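Local coordinates for protein ABC transporter (Caldanaerobius, PDB 4G68) that probably binds xylan-derived sugars outside the cell, as the solute-binding component of an ABC transporter, at residues 129-134 with 358-363; 146-151 with 341-346; 158-163 with 295-300. One frame throughout, in Å; residues are numbered along the deposited sequence.

Contact 1. Residues 129-134 with 358-363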
# COMPACT_ATOMS: atom_id res chain seq x y z
N ASP C 129 -10.38 15.26 15.62
CA ASP C 129 -11.25 16.07 14.78
C ASP C 129 -10.50 16.63 13.60
O ASP C 129 -11.11 17.11 12.65
CB ASP C 129 -11.86 17.18 15.61
CG ASP C 129 -12.74 16.63 16.72
OD1 ASP C 129 -13.33 15.53 16.47
OD2 ASP C 129 -12.79 17.24 17.83
N GLN C 130 -9.18 16.55 13.67
CA GLN C 130 -8.33 17.04 12.60
C GLN C 130 -8.06 15.97 11.56
O GLN C 130 -7.42 16.25 10.53
CB GLN C 130 -7.01 17.52 13.19
CG GLN C 130 -7.16 18.67 14.19
CD GLN C 130 -5.85 19.20 14.61
OE1 GLN C 130 -5.17 18.62 15.42
NE2 GLN C 130 -5.45 20.32 14.04
N LEU C 131 -8.44 14.73 11.87
CA LEU C 131 -8.37 13.64 10.84
C LEU C 131 -9.74 13.30 10.22
O LEU C 131 -10.79 13.55 10.82
CB LEU C 131 -7.69 12.35 11.37
CG LEU C 131 -6.21 12.49 11.72
CD1 LEU C 131 -6.07 12.91 13.19
CD2 LEU C 131 -5.60 11.13 11.56
N LEU C 132 -9.73 12.73 9.01
CA LEU C 132 -10.96 12.25 8.38
C LEU C 132 -11.60 11.18 9.25
O LEU C 132 -10.91 10.59 10.08
CB LEU C 132 -10.66 11.63 7.00
CG LEU C 132 -10.40 12.57 5.83
CD1 LEU C 132 -8.96 12.93 5.75
CD2 LEU C 132 -10.71 11.87 4.51
N PRO C 133 -12.92 10.94 9.06
CA PRO C 133 -13.69 10.02 9.92
C PRO C 133 -13.18 8.60 9.75
O PRO C 133 -12.75 8.24 8.64
CB PRO C 133 -15.14 10.14 9.40
CG PRO C 133 -15.18 11.38 8.59
CD PRO C 133 -13.78 11.55 8.02
N GLY C 134 -13.19 7.83 10.84
CA GLY C 134 -12.74 6.43 10.79
C GLY C 134 -11.22 6.21 10.71
O GLY C 134 -10.77 5.06 10.58
N PRO C 358 -4.21 11.22 1.93
CA PRO C 358 -4.11 11.85 3.26
C PRO C 358 -5.10 11.26 4.25
O PRO C 358 -6.28 10.97 3.89
CB PRO C 358 -4.46 13.33 2.98
CG PRO C 358 -5.30 13.32 1.72
CD PRO C 358 -4.64 12.21 0.90
N ALA C 359 -4.65 11.05 5.49
CA ALA C 359 -5.58 10.68 6.57
C ALA C 359 -6.08 11.89 7.33
O ALA C 359 -7.15 11.82 7.98
CB ALA C 359 -4.99 9.68 7.57
N TRP C 360 -5.30 12.97 7.28
CA TRP C 360 -5.67 14.19 8.00
C TRP C 360 -6.46 15.05 7.07
O TRP C 360 -6.32 14.91 5.84
CB TRP C 360 -4.44 14.96 8.41
CG TRP C 360 -3.69 14.29 9.53
CD1 TRP C 360 -3.08 13.02 9.51
CD2 TRP C 360 -3.51 14.79 10.90
NE1 TRP C 360 -2.50 12.73 10.73
CE2 TRP C 360 -2.76 13.74 11.63
CE3 TRP C 360 -3.92 15.95 11.60
CZ2 TRP C 360 -2.38 13.90 12.96
CZ3 TRP C 360 -3.54 16.07 12.94
CH2 TRP C 360 -2.78 15.08 13.61
N LYS C 361 -7.29 15.92 7.62
CA LYS C 361 -8.11 16.82 6.78
C LYS C 361 -7.11 17.74 6.10
O LYS C 361 -5.99 17.88 6.58
CB LYS C 361 -9.14 17.62 7.60
CG LYS C 361 -10.14 16.74 8.34
CD LYS C 361 -10.89 17.52 9.39
CE LYS C 361 -12.16 16.76 9.76
NZ LYS C 361 -13.06 17.49 10.70
N TYR C 362 -7.51 18.31 4.98
CA TYR C 362 -6.57 18.96 4.10
C TYR C 362 -7.15 20.25 3.52
O TYR C 362 -6.78 20.66 2.42
CB TYR C 362 -6.12 17.96 3.00
CG TYR C 362 -7.27 17.24 2.35
CD1 TYR C 362 -7.97 17.83 1.28
CD2 TYR C 362 -7.63 15.96 2.74
CE1 TYR C 362 -9.00 17.16 0.66
CE2 TYR C 362 -8.67 15.28 2.12
CZ TYR C 362 -9.35 15.89 1.07
OH TYR C 362 -10.40 15.25 0.43
N ASP C 363 -8.06 20.87 4.28
CA ASP C 363 -8.62 22.22 3.97
C ASP C 363 -7.54 23.30 3.91
O ASP C 363 -7.65 24.24 3.11
CB ASP C 363 -9.65 22.63 5.02
CG ASP C 363 -10.76 21.60 5.18
OD1 ASP C 363 -11.58 21.44 4.26
OD2 ASP C 363 -10.81 20.97 6.26
O HOH W 1 -5.90 18.28 9.39
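L131 lies over the indole of W360 while the backbones on either side of that pair are tied by hydrogen bonds, so that two loop segments meet at a single bridge. Two of the bonds join backbone to backbone. K361 N gives its hydrogen almost straight (174°) to Q130 O at 2.9 Å, with the donor tilted from the carbonyl plane, and L132 N reaches A359 O, also at 2.9 Å, in the carbonyl plane. Q130 O has a second donor: a water gives one hydrogen to it and another to K361 O, the latter at 2.8 Å, and so closes a small ring beside the backbone bond. The third cross-link comes from the side chain of K361, whose extended chain runs past Q130 O and ends with NZ 2.8 Å from D129 O, nearly along the C=O axis. The ammonium is thus held by a main-chain carbonyl, while the D129 carboxylate stays too far away for a salt bridge. Chi1 of W360 (-72°) sets the ring anti to its own carbonyl carbon; there L131 CG sits 3.6 Å from the centroid of the five-membered ring, a CH-pi contact over the face. NE1 bonds to P149 O, W360 N to S347 OG and L132 O to S135 OG, which also bonds weakly to A359 O. L132 CD1 lies against A359 O at 3.1 Å and W360 O at 3.3 Å. Strand 144-160 takes L131 on P149 and L132 on Q152, helix 332-353 receives W360 on A343 and K344, and Y362 meets M378 of helix 372-382.

Contact 2. Residues 146-151 with 341-346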
# COMPACT_ATOMS: atom_id res chain seq x y z
N TYR C 146 -3.24 3.01 19.69
CA TYR C 146 -1.77 2.84 19.74
C TYR C 146 -0.92 3.53 18.64
O TYR C 146 0.30 3.27 18.55
CB TYR C 146 -1.41 1.33 19.71
CG TYR C 146 -1.77 0.65 21.00
CD1 TYR C 146 -0.88 0.68 22.08
CD2 TYR C 146 -3.01 0.05 21.17
CE1 TYR C 146 -1.22 0.08 23.28
CE2 TYR C 146 -3.36 -0.56 22.36
CZ TYR C 146 -2.46 -0.56 23.40
OH TYR C 146 -2.78 -1.16 24.61
N GLY C 147 -1.51 4.44 17.87
CA GLY C 147 -0.79 5.08 16.79
C GLY C 147 -1.53 6.32 16.30
O GLY C 147 -2.72 6.47 16.57
N ILE C 148 -0.81 7.20 15.62
CA ILE C 148 -1.38 8.39 14.99
C ILE C 148 -1.41 8.07 13.48
O ILE C 148 -0.36 7.97 12.86
CB ILE C 148 -0.49 9.66 15.26
CG1 ILE C 148 -0.36 9.99 16.78
CG2 ILE C 148 -0.98 10.87 14.48
CD1 ILE C 148 -1.66 10.02 17.58
N PRO C 149 -2.61 7.91 12.88
CA PRO C 149 -2.67 7.58 11.45
C PRO C 149 -2.16 8.76 10.64
O PRO C 149 -2.24 9.92 11.12
CB PRO C 149 -4.19 7.33 11.21
CG PRO C 149 -4.77 7.19 12.57
CD PRO C 149 -3.95 8.08 13.45
N PHE C 150 -1.60 8.50 9.45
CA PHE C 150 -1.24 9.64 8.57
C PHE C 150 -1.61 9.46 7.09
O PHE C 150 -1.78 10.45 6.39
CB PHE C 150 0.23 10.03 8.72
CG PHE C 150 1.19 9.09 8.02
CD1 PHE C 150 1.56 9.30 6.70
CD2 PHE C 150 1.75 8.01 8.72
CE1 PHE C 150 2.43 8.42 6.04
CE2 PHE C 150 2.66 7.15 8.08
CZ PHE C 150 2.99 7.35 6.74
N ASP C 151 -1.75 8.22 6.63
CA ASP C 151 -2.19 8.00 5.25
C ASP C 151 -3.03 6.74 4.99
O ASP C 151 -3.18 5.88 5.85
CB ASP C 151 -1.05 8.25 4.22
CG ASP C 151 -0.05 7.07 4.06
OD1 ASP C 151 -0.30 5.94 4.49
OD2 ASP C 151 1.01 7.31 3.40
N TYR C 341 2.59 16.11 15.08
CA TYR C 341 3.07 17.07 14.04
C TYR C 341 3.58 16.32 12.80
O TYR C 341 3.19 16.60 11.70
CB TYR C 341 4.16 18.02 14.62
CG TYR C 341 4.98 18.75 13.59
CD1 TYR C 341 4.67 20.07 13.24
CD2 TYR C 341 6.11 18.14 12.98
CE1 TYR C 341 5.43 20.78 12.31
CE2 TYR C 341 6.86 18.83 12.03
CZ TYR C 341 6.52 20.15 11.71
OH TYR C 341 7.25 20.89 10.79
N LEU C 342 4.43 15.35 12.98
CA LEU C 342 4.98 14.61 11.84
C LEU C 342 3.88 13.95 11.00
O LEU C 342 3.96 13.97 9.75
CB LEU C 342 5.89 13.53 12.37
CG LEU C 342 7.20 14.05 12.94
CD1 LEU C 342 7.94 12.84 13.49
CD2 LEU C 342 7.99 14.79 11.81
N ALA C 343 2.88 13.36 11.66
CA ALA C 343 1.77 12.70 10.98
C ALA C 343 0.98 13.65 10.08
O ALA C 343 0.83 13.38 8.88
CB ALA C 343 0.86 12.03 11.98
N LYS C 344 0.52 14.77 10.66
CA LYS C 344 -0.14 15.82 9.87
C LYS C 344 0.71 16.28 8.68
O LYS C 344 0.20 16.40 7.57
CB LYS C 344 -0.54 17.03 10.76
CG LYS C 344 -0.96 18.27 9.97
CD LYS C 344 -2.28 18.11 9.19
CE LYS C 344 -2.59 19.33 8.31
NZ LYS C 344 -3.92 19.17 7.62
N GLN C 345 1.99 16.56 8.90
CA GLN C 345 2.87 16.99 7.80
C GLN C 345 3.07 15.96 6.69
O GLN C 345 3.13 16.34 5.52
CB GLN C 345 4.23 17.48 8.31
CG GLN C 345 4.14 18.68 9.28
CD GLN C 345 3.47 19.90 8.65
OE1 GLN C 345 3.91 20.43 7.64
NE2 GLN C 345 2.38 20.32 9.25
N LEU C 346 3.26 14.69 7.07
CA LEU C 346 3.38 13.60 6.12
C LEU C 346 2.10 13.45 5.31
O LEU C 346 2.19 13.25 4.09
CB LEU C 346 3.70 12.27 6.83
CG LEU C 346 5.14 12.08 7.40
CD1 LEU C 346 5.26 10.69 8.02
CD2 LEU C 346 6.17 12.18 6.29
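A helix packed on a beta-sheet, as in the alpha/beta lobes of periplasmic-type solute-binding proteins, brings A343 and L346 of helix 332-353 against I148 and F150 of strand 144-160. The short axes run almost parallel, 16° apart, and approach to 7.3 Å, a close spacing consistent with the small side chain of A343. The methyl of A343 points at the strand and meets I148 CG2 at 3.3 Å, tighter than usual van der Waals contact. Chi1 of I148 (-61°) turns that branch anti to the backbone N, where it meets the A343 methyl, whereas the longer CG1 arm leads away. The same methyl lies 3.8 Å from P149 O. One residue further on, F150 CB rests 3.4 Å from A343 O and 3.9 Å from A343 CB, so the alanine is met by both of the strand residues that face the helix. Beyond it the phenyl ring extends to the next turn: L346 CB touches F150 CD1 at 3.7 Å, and L346 CD1 stands over the centre of one ring face, 4.1 Å from the centroid and 8° off the normal, a CH-pi contact. F150 and D151 both face G321 of strand 317-325, a classic beta bulge in strand 144-160. L323 of strand 317-325 touches F150, L342 and A343, and V56 of helix 52-66 lies against L346. Every residue that touches here is buried and the two segments share no hydrogen bond, so their attachment rests on apolar contact and shape, while I148 and F150 bond through their backbones to L323 and G321 of strand 317-325.

Contact 3. Residues 158-163 with 295-300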
# COMPACT_ATOMS: atom_id res chain seq x y z
N TYR C 158 -3.03 1.82 -13.23
CA TYR C 158 -2.46 2.95 -13.97
C TYR C 158 -2.41 2.60 -15.43
O TYR C 158 -1.91 1.54 -15.79
CB TYR C 158 -1.04 3.24 -13.47
CG TYR C 158 -0.98 3.60 -12.01
CD1 TYR C 158 -1.09 4.92 -11.60
CD2 TYR C 158 -0.76 2.63 -11.04
CE1 TYR C 158 -1.02 5.27 -10.25
CE2 TYR C 158 -0.70 2.96 -9.69
CZ TYR C 158 -0.81 4.26 -9.31
OH TYR C 158 -0.73 4.56 -7.96
N ILE C 159 -2.93 3.51 -16.27
CA ILE C 159 -3.01 3.34 -17.72
C ILE C 159 -2.11 4.41 -18.36
O ILE C 159 -2.33 5.60 -18.13
CB ILE C 159 -4.50 3.60 -18.18
CG1 ILE C 159 -5.44 2.65 -17.48
CG2 ILE C 159 -4.70 3.58 -19.72
CD1 ILE C 159 -5.04 1.22 -17.73
N ASN C 160 -1.11 4.00 -19.14
CA ASN C 160 -0.38 4.96 -19.97
C ASN C 160 -1.25 5.29 -21.18
O ASN C 160 -1.27 4.50 -22.14
CB ASN C 160 0.96 4.36 -20.45
CG ASN C 160 1.80 5.36 -21.25
OD1 ASN C 160 1.25 6.10 -22.07
ND2 ASN C 160 3.09 5.41 -21.02
N LYS C 161 -1.97 6.43 -21.14
CA LYS C 161 -2.95 6.79 -22.20
C LYS C 161 -2.28 6.86 -23.58
O LYS C 161 -2.90 6.50 -24.59
CB LYS C 161 -3.62 8.15 -21.95
CG LYS C 161 -4.40 8.29 -20.63
CD LYS C 161 -4.86 9.75 -20.49
CE LYS C 161 -5.10 10.16 -19.05
NZ LYS C 161 -5.21 11.64 -18.75
N GLU C 162 -1.04 7.34 -23.61
CA GLU C 162 -0.30 7.53 -24.87
C GLU C 162 -0.08 6.18 -25.54
O GLU C 162 -0.18 6.06 -26.77
CB GLU C 162 1.04 8.18 -24.64
CG GLU C 162 1.79 8.47 -25.96
CD GLU C 162 3.11 9.16 -25.72
OE1 GLU C 162 3.14 10.41 -25.83
OE2 GLU C 162 4.11 8.46 -25.41
N LEU C 163 0.19 5.15 -24.73
CA LEU C 163 0.48 3.82 -25.29
C LEU C 163 -0.81 3.20 -25.83
O LEU C 163 -0.81 2.57 -26.91
CB LEU C 163 1.22 2.91 -24.28
CG LEU C 163 2.77 3.16 -24.24
CD1 LEU C 163 3.51 2.44 -23.14
CD2 LEU C 163 3.46 2.87 -25.56
N GLY C 295 1.51 13.50 -16.89
CA GLY C 295 0.45 14.02 -17.77
C GLY C 295 -0.08 12.97 -18.75
O GLY C 295 -1.13 13.15 -19.33
N LYS C 296 0.63 11.85 -18.86
CA LYS C 296 0.22 10.75 -19.74
C LYS C 296 -0.56 9.61 -19.06
O LYS C 296 -0.99 8.65 -19.73
CB LYS C 296 1.49 10.17 -20.41
CG LYS C 296 2.28 11.25 -21.09
CD LYS C 296 3.31 10.64 -22.01
CE LYS C 296 4.12 11.74 -22.68
NZ LYS C 296 5.15 11.09 -23.54
N ILE C 297 -0.71 9.72 -17.73
CA ILE C 297 -1.19 8.61 -16.84
C ILE C 297 -2.58 8.84 -16.25
O ILE C 297 -2.87 9.92 -15.66
CB ILE C 297 -0.23 8.35 -15.63
CG1 ILE C 297 1.20 7.91 -16.09
CG2 ILE C 297 -0.91 7.45 -14.54
CD1 ILE C 297 1.32 7.03 -17.33
N GLU C 298 -3.42 7.80 -16.39
CA GLU C 298 -4.79 7.77 -15.88
C GLU C 298 -4.90 6.65 -14.83
O GLU C 298 -4.39 5.53 -15.05
CB GLU C 298 -5.76 7.45 -17.01
CG GLU C 298 -7.20 7.73 -16.68
CD GLU C 298 -8.17 7.11 -17.68
OE1 GLU C 298 -7.71 6.50 -18.67
OE2 GLU C 298 -9.39 7.22 -17.44
N ALA C 299 -5.55 6.97 -13.71
CA ALA C 299 -5.90 6.02 -12.67
C ALA C 299 -7.37 5.56 -12.81
O ALA C 299 -8.30 6.38 -12.85
CB ALA C 299 -5.70 6.66 -11.27
N VAL C 300 -7.55 4.25 -12.86
CA VAL C 300 -8.86 3.57 -12.86
C VAL C 300 -8.97 2.43 -11.79
O VAL C 300 -7.98 1.93 -11.29
CB VAL C 300 -9.26 3.07 -14.29
CG1 VAL C 300 -9.18 4.21 -15.32
CG2 VAL C 300 -8.40 1.87 -14.74
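Strands 158-160 and 297-300 pair antiparallel, their short axes 4.6 Å apart and their directions 148° apart, as adjacent strands of the mixed sheet of this solute-binding protein. I159 and E298 form the hydrogen-bonded pair: I159 N to E298 O at 2.8 Å, and E298 N back to I159 O at 3.0 Å. Non-hydrogen-bonded pairs flank it, Y158 with A299 and N160 with I297. Where strand gives way to helix 161-166, K161 N still gives a hydrogen bond to K296 O, and N160 takes the N-cap position. On the sheet face of Y158 and I297, I297 CG2 meets the tyrosine ring at its edge, 3.9 Å from CD1, while Y158 OH bonds to G278 O. I159 CG1 lies 4.1 Å from V300 CG2; K161, already in the helix, crosses E298 at about a right angle, its CE 3.5 Å from E298 CB. K296 and E162 run side by side as extended chains, pointing the same way, and end in a salt bridge. Replacing K296 by an alanine would probably leave the E162 carboxylate without this partner and its end freer to turn. K296 NZ meets E162 OE1 at 3.1 Å from above the carboxylate plane, with a weak second bond to OE2. At the cap, N160 CG stands anti to the backbone N (chi1 -177°) and its OD1 accepts from L163 N at 3.0 Å, the donor 53° out of the carbonyl plane.

Strand 144-160 relates all three contacts: contact 2 uses its early part and contact 3 its end, and contact 1 packs against it through P149 and Q152. Contacts 1 and 2 are neighbours, their centres 10 Å apart, joined by a probable hydrogen bond from A359 N to F150 O, and both meet helix 332-353. Contact 3 lies about 28 Å from contact 1 and 30 Å from contact 2, centre to centre, at the far end of the strand. Along the chain the contacts are nested, 3 inside 2 inside 1. The long strand therefore connects two distant regions of the protein, consistent with the chain crossings between lobes in solute-binding proteins.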